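Local coordinates for protein putative aldo/keto reductase (Salmonella enterica subsp. enterica serovar Typhimurium, PDB 4R9O) that probably acts as an NADP-dependent oxidoreductase of the aldo/keto reductase family, built on a TIM-barrel fold, at residues F17-W30 against L254-G267. Numbering follows the deposited sequence.
Sequences FSRFVMGYWRLMDW and LRLPSQPLPIIGSG
Closure of the TIM barrel is the business of this contact: strand 21-23, in the first parallel strand of the barrel, pairs with the last, 261-264. Their short axes approach to 4.4 Å and run in the same N-to-C sense, 33° apart. Three backbone hydrogen bonds make the pairing: Val21 N to Pro262 O (2.9 Å), Ile264 N to Val21 O, and Gly23 N to Ile264 O. Val21 and Ile263 project side by side from one face of the sheet, CB of Val21 4.0 Å from CG1 of Ile263. Ile264 and Met22 project from the other, toward helix 269-276, and Phe20, just before its strand, packs there too: CD of Pro262 lies over one face of its ring, toward the rim, CG of Pro262 comes 3.7 Å from CE1 of Phe20, and CD1 of Ile264 approaches obliquely.

At the strands' N-terminal end, with CG opposite the backbone N (chi1 -168°) and the chain extended from there to NE, Arg19 lays its guanidinium across Leu254, whose CD1 sits over the group's centre. NH1 forms a salt bridge with Glu279; NH2 reaches Leu254 O through a water, but NE, 3.6 Å from CD2 of Leu254, is buried without a partner.

At the C-terminal end, Gly265 CA comes 3.3 Å from Trp25 CZ3, and a second water joins Gly23 O, Arg26 N and Gly265 O. Trp30 receives Gly267 CA on its six-membered ring, 3.3 Å from the centroid and 9° off the normal, a CH-pi contact; Leu27 CA backs the opposite face. Ser266 and Gly267 probably bind NADP(+), and Trp25 lies near Tyr58, the likely proton donor, consistent with the aldo/keto reductase site at the C-terminal mouth of an (alpha/beta)8 barrel.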
loop_
_atom_site.group_PDB
_atom_site.type_symbol
_atom_site.label_atom_id
_atom_site.label_comp_id
_atom_site.label_asym_id
_atom_site.label_seq_id
_atom_site.Cartn_x
_atom_site.Cartn_y
_atom_site.Cartn_z
ATOM N N PHE C 17 -19.091 -16.827 30.530
ATOM C CA PHE C 17 -19.415 -17.529 29.289
ATOM C C PHE C 17 -18.733 -18.889 29.209
ATOM O O PHE C 17 -17.829 -19.200 29.987
ATOM C CB PHE C 17 -19.005 -16.699 28.065
ATOM C CG PHE C 17 -19.926 -15.548 27.758
ATOM C CD1 PHE C 17 -21.107 -15.371 28.459
ATOM C CD2 PHE C 17 -19.606 -14.643 26.752
ATOM C CE1 PHE C 17 -21.950 -14.311 28.177
ATOM C CE2 PHE C 17 -20.454 -13.576 26.459
ATOM C CZ PHE C 17 -21.626 -13.415 27.171
ATOM N N SER C 18 -19.167 -19.713 28.265
ATOM C CA SER C 18 -18.380 -20.894 27.937
ATOM C C SER C 18 -17.239 -20.425 27.021
ATOM O O SER C 18 -17.424 -19.515 26.224
ATOM C CB SER C 18 -19.247 -21.981 27.286
ATOM O OG SER C 18 -19.865 -21.512 26.101
ATOM N N ARG C 19 -16.066 -21.029 27.162
ATOM C CA ARG C 19 -14.878 -20.648 26.401
ATOM C C ARG C 19 -15.079 -20.777 24.890
ATOM O O ARG C 19 -14.490 -20.031 24.103
ATOM C CB ARG C 19 -13.689 -21.504 26.845
ATOM C CG ARG C 19 -12.353 -21.033 26.343
ATOM C CD ARG C 19 -11.268 -21.953 26.847
ATOM N NE ARG C 19 -9.952 -21.421 26.538
ATOM C CZ ARG C 19 -8.818 -22.040 26.822
ATOM N NH1 ARG C 19 -8.847 -23.224 27.424
ATOM N NH2 ARG C 19 -7.659 -21.475 26.497
ATOM N N PHE C 20 -15.896 -21.743 24.488
ATOM C CA PHE C 20 -16.300 -21.862 23.093
ATOM C C PHE C 20 -17.747 -21.389 22.938
ATOM O O PHE C 20 -18.593 -21.660 23.782
ATOM C CB PHE C 20 -16.143 -23.301 22.594
ATOM C CG PHE C 20 -14.733 -23.665 22.214
ATOM C CD1 PHE C 20 -14.297 -23.523 20.908
ATOM C CD2 PHE C 20 -13.852 -24.165 23.157
ATOM C CE1 PHE C 20 -12.995 -23.857 20.548
ATOM C CE2 PHE C 20 -12.553 -24.514 22.806
ATOM C CZ PHE C 20 -12.125 -24.358 21.497
ATOM N N VAL C 21 -18.015 -20.675 21.851
ATOM C CA VAL C 21 -19.325 -20.074 21.607
ATOM C C VAL C 21 -19.987 -20.664 20.366
ATOM O O VAL C 21 -19.363 -20.749 19.306
ATOM C CB VAL C 21 -19.188 -18.540 21.448
ATOM C CG1 VAL C 21 -20.522 -17.904 21.039
ATOM C CG2 VAL C 21 -18.663 -17.924 22.740
ATOM N N MET C 22 -21.243 -21.093 20.483
ATOM C CA MET C 22 -21.962 -21.573 19.298
ATOM C C MET C 22 -22.563 -20.399 18.529
ATOM O O MET C 22 -23.425 -19.690 19.045
ATOM C CB MET C 22 -23.062 -22.570 19.679
ATOM C CG MET C 22 -23.714 -23.235 18.472
ATOM S SD MET C 22 -22.551 -24.277 17.557
ATOM C CE MET C 22 -22.942 -23.836 15.868
ATOM N N GLY C 23 -22.105 -20.199 17.296
ATOM C CA GLY C 23 -22.595 -19.113 16.451
ATOM C C GLY C 23 -23.718 -19.567 15.520
ATOM O O GLY C 23 -23.644 -20.634 14.910
ATOM N N TYR C 24 -24.760 -18.749 15.400
ATOM C CA TYR C 24 -25.940 -19.148 14.649
ATOM C C TYR C 24 -26.190 -18.316 13.386
ATOM O O TYR C 24 -27.310 -18.284 12.873
ATOM C CB TYR C 24 -27.167 -19.105 15.569
ATOM C CG TYR C 24 -27.263 -20.329 16.457
ATOM C CD1 TYR C 24 -27.810 -21.517 15.971
ATOM C CD2 TYR C 24 -26.793 -20.313 17.768
ATOM C CE1 TYR C 24 -27.891 -22.649 16.765
ATOM C CE2 TYR C 24 -26.872 -21.452 18.576
ATOM C CZ TYR C 24 -27.423 -22.614 18.069
ATOM O OH TYR C 24 -27.520 -23.747 18.855
ATOM N N TRP C 25 -25.147 -17.684 12.853
ATOM C CA TRP C 25 -25.337 -16.849 11.673
ATOM C C TRP C 25 -25.707 -17.662 10.432
ATOM O O TRP C 25 -26.333 -17.125 9.523
ATOM C CB TRP C 25 -24.089 -15.985 11.414
ATOM C CG TRP C 25 -22.972 -16.613 10.625
ATOM C CD1 TRP C 25 -22.740 -16.482 9.280
ATOM C CD2 TRP C 25 -21.919 -17.439 11.132
ATOM N NE1 TRP C 25 -21.615 -17.187 8.920
ATOM C CE2 TRP C 25 -21.090 -17.781 10.039
ATOM C CE3 TRP C 25 -21.594 -17.921 12.403
ATOM C CZ2 TRP C 25 -19.960 -18.589 10.180
ATOM C CZ3 TRP C 25 -20.466 -18.719 12.542
ATOM C CH2 TRP C 25 -19.661 -19.045 11.434
ATOM N N ARG C 26 -25.361 -18.950 10.415
ATOM C CA ARG C 26 -25.648 -19.841 9.279
ATOM C C ARG C 26 -26.882 -20.719 9.497
ATOM O O ARG C 26 -27.133 -21.633 8.713
ATOM C CB ARG C 26 -24.451 -20.759 8.994
ATOM C CG ARG C 26 -23.181 -20.043 8.578
ATOM C CD ARG C 26 -23.043 -19.980 7.061
ATOM N NE ARG C 26 -22.644 -21.269 6.496
ATOM C CZ ARG C 26 -23.064 -21.741 5.325
ATOM N NH1 ARG C 26 -22.645 -22.924 4.897
ATOM N NH2 ARG C 26 -23.898 -21.034 4.581
ATOM N N LEU C 27 -27.630 -20.454 10.565
ATOM C CA LEU C 27 -28.745 -21.310 10.970
ATOM C C LEU C 27 -29.719 -21.647 9.844
ATOM O O LEU C 27 -30.101 -22.806 9.692
ATOM C CB LEU C 27 -29.513 -20.665 12.125
ATOM C CG LEU C 27 -30.737 -21.434 12.653
ATOM C CD1 LEU C 27 -30.431 -22.914 12.894
ATOM C CD2 LEU C 27 -31.229 -20.790 13.937
ATOM N N MET C 28 -30.122 -20.654 9.056
ATOM C CA MET C 28 -31.091 -20.895 7.985
ATOM C C MET C 28 -30.571 -21.893 6.935
ATOM O O MET C 28 -31.354 -22.638 6.341
ATOM C CB MET C 28 -31.483 -19.574 7.299
ATOM C CG MET C 28 -32.022 -18.500 8.245
ATOM S SD MET C 28 -33.322 -19.101 9.364
ATOM C CE MET C 28 -34.609 -19.529 8.194
ATOM N N ASP C 29 -29.257 -21.916 6.720
ATOM C CA ASP C 29 -28.660 -22.802 5.720
ATOM C C ASP C 29 -28.612 -24.260 6.191
ATOM O O ASP C 29 -28.451 -25.163 5.378
ATOM C CB ASP C 29 -27.243 -22.345 5.356
ATOM C CG ASP C 29 -27.200 -20.937 4.763
ATOM O OD1 ASP C 29 -28.255 -20.406 4.358
ATOM O OD2 ASP C 29 -26.093 -20.364 4.700
ATOM N N TRP C 30 -28.736 -24.487 7.498
ATOM C CA TRP C 30 -28.694 -25.849 8.045
ATOM C C TRP C 30 -29.961 -26.628 7.720
ATOM O O TRP C 30 -29.964 -27.862 7.762
ATOM C CB TRP C 30 -28.494 -25.833 9.561
ATOM C CG TRP C 30 -27.258 -25.123 10.024
ATOM C CD1 TRP C 30 -26.214 -24.696 9.257
ATOM C CD2 TRP C 30 -26.943 -24.759 11.372
ATOM N NE1 TRP C 30 -25.265 -24.087 10.045
ATOM C CE2 TRP C 30 -25.693 -24.104 11.347
ATOM C CE3 TRP C 30 -27.598 -24.923 12.599
ATOM C CZ2 TRP C 30 -25.087 -23.611 12.499
ATOM C CZ3 TRP C 30 -26.995 -24.435 13.743
ATOM C CH2 TRP C 30 -25.751 -23.781 13.684
ATOM N N LEU C 254 -6.572 -20.143 20.670
ATOM C CA LEU C 254 -6.616 -20.182 22.130
ATOM C C LEU C 254 -5.287 -19.796 22.777
ATOM O O LEU C 254 -5.258 -19.336 23.917
ATOM C CB LEU C 254 -7.004 -21.582 22.625
ATOM C CG LEU C 254 -8.422 -22.096 22.370
ATOM C CD1 LEU C 254 -8.562 -23.491 22.974
ATOM C CD2 LEU C 254 -9.464 -21.148 22.951
ATOM N N ARG C 255 -4.193 -20.024 22.053
ATOM C CA ARG C 255 -2.845 -19.768 22.564
ATOM C C ARG C 255 -2.571 -18.264 22.728
ATOM O O ARG C 255 -1.688 -17.866 23.487
ATOM C CB ARG C 255 -1.806 -20.413 21.632
ATOM C CG ARG C 255 -0.337 -20.262 22.055
ATOM C CD ARG C 255 -0.099 -20.803 23.454
ATOM N NE ARG C 255 1.280 -20.592 23.901
ATOM C CZ ARG C 255 1.725 -19.458 24.437
ATOM N NH1 ARG C 255 2.990 -19.364 24.831
ATOM N NH2 ARG C 255 0.907 -18.416 24.582
ATOM N N LEU C 256 -3.340 -17.433 22.025
ATOM C CA LEU C 256 -3.165 -15.982 22.102
ATOM C C LEU C 256 -3.373 -15.465 23.521
ATOM O O LEU C 256 -4.301 -15.882 24.207
ATOM C CB LEU C 256 -4.126 -15.272 21.148
ATOM C CG LEU C 256 -3.897 -15.520 19.650
ATOM C CD1 LEU C 256 -4.928 -14.769 18.809
ATOM C CD2 LEU C 256 -2.489 -15.106 19.257
ATOM N N PRO C 257 -2.512 -14.533 23.965
ATOM C CA PRO C 257 -2.591 -14.016 25.339
ATOM C C PRO C 257 -3.788 -13.077 25.604
ATOM O O PRO C 257 -4.020 -12.730 26.761
ATOM C CB PRO C 257 -1.260 -13.281 25.510
ATOM C CG PRO C 257 -0.865 -12.900 24.127
ATOM C CD PRO C 257 -1.353 -13.993 23.230
ATOM N N SER C 258 -4.542 -12.684 24.580
ATOM C CA SER C 258 -5.840 -12.041 24.829
ATOM C C SER C 258 -6.891 -13.072 25.273
ATOM O O SER C 258 -7.974 -12.713 25.751
ATOM C CB SER C 258 -6.333 -11.289 23.589
ATOM O OG SER C 258 -6.235 -12.084 22.420
ATOM N N GLN C 259 -6.552 -14.349 25.127
ATOM C CA GLN C 259 -7.418 -15.466 25.546
ATOM C C GLN C 259 -8.810 -15.424 24.904
ATOM O O GLN C 259 -9.813 -15.348 25.599
ATOM C CB GLN C 259 -7.542 -15.488 27.073
ATOM C CG GLN C 259 -6.190 -15.482 27.787
ATOM C CD GLN C 259 -6.320 -15.582 29.299
ATOM O OE1 GLN C 259 -6.689 -16.628 29.830
ATOM N NE2 GLN C 259 -6.019 -14.490 29.997
ATOM N N PRO C 260 -8.865 -15.500 23.565
ATOM C CA PRO C 260 -10.127 -15.411 22.819
ATOM C C PRO C 260 -11.087 -16.574 23.093
ATOM O O PRO C 260 -10.653 -17.671 23.467
ATOM C CB PRO C 260 -9.673 -15.443 21.349
ATOM C CG PRO C 260 -8.194 -15.161 21.379
ATOM C CD PRO C 260 -7.726 -15.741 22.666
ATOM N N LEU C 261 -12.377 -16.304 22.902
ATOM C CA LEU C 261 -13.443 -17.301 22.910
ATOM C C LEU C 261 -13.848 -17.574 21.463
ATOM O O LEU C 261 -14.505 -16.733 20.835
ATOM C CB LEU C 261 -14.659 -16.810 23.706
ATOM C CG LEU C 261 -14.553 -16.625 25.228
ATOM C CD1 LEU C 261 -13.605 -15.493 25.636
ATOM C CD2 LEU C 261 -15.933 -16.392 25.801
ATOM N N PRO C 262 -13.448 -18.736 20.922
ATOM C CA PRO C 262 -13.761 -19.054 19.519
ATOM C C PRO C 262 -15.246 -19.304 19.286
ATOM O O PRO C 262 -15.882 -20.031 20.054
ATOM C CB PRO C 262 -12.948 -20.329 19.249
ATOM C CG PRO C 262 -11.874 -20.342 20.318
ATOM C CD PRO C 262 -12.531 -19.722 21.526
ATOM N N ILE C 263 -15.792 -18.691 18.235
ATOM C CA ILE C 263 -17.171 -18.938 17.822
ATOM C C ILE C 263 -17.198 -20.044 16.790
ATOM O O ILE C 263 -16.560 -19.930 15.741
ATOM C CB ILE C 263 -17.834 -17.680 17.223
ATOM C CG1 ILE C 263 -17.810 -16.531 18.237
ATOM C CG2 ILE C 263 -19.257 -17.996 16.739
ATOM C CD1 ILE C 263 -18.137 -15.172 17.627
ATOM N N ILE C 264 -17.912 -21.119 17.106
ATOM C CA ILE C 264 -18.072 -22.246 16.202
ATOM C C ILE C 264 -19.347 -22.025 15.403
ATOM O O ILE C 264 -20.371 -21.652 15.973
ATOM C CB ILE C 264 -18.170 -23.586 16.963
ATOM C CG1 ILE C 264 -17.152 -23.650 18.102
ATOM C CG2 ILE C 264 -18.035 -24.773 16.007
ATOM C CD1 ILE C 264 -17.426 -24.790 19.071
ATOM N N GLY C 265 -19.297 -22.260 14.096
ATOM C CA GLY C 265 -20.442 -21.988 13.247
ATOM C C GLY C 265 -21.053 -23.191 12.558
ATOM O O GLY C 265 -21.964 -23.043 11.742
ATOM N N SER C 266 -20.556 -24.383 12.877
ATOM C CA SER C 266 -21.021 -25.601 12.220
ATOM C C SER C 266 -22.271 -26.173 12.882
ATOM O O SER C 266 -22.306 -26.364 14.097
ATOM C CB SER C 266 -19.914 -26.662 12.212
ATOM O OG SER C 266 -20.429 -27.930 11.819
ATOM N N GLY C 267 -23.283 -26.468 12.070
ATOM C CA GLY C 267 -24.513 -27.059 12.564
ATOM C C GLY C 267 -24.413 -28.559 12.760
ATOM O O GLY C 267 -25.417 -29.228 12.985
HETATM O O HOH W 1 -7.084 -19.034 25.798
HETATM O O HOH W 2 -23.697 -20.655 12.211
#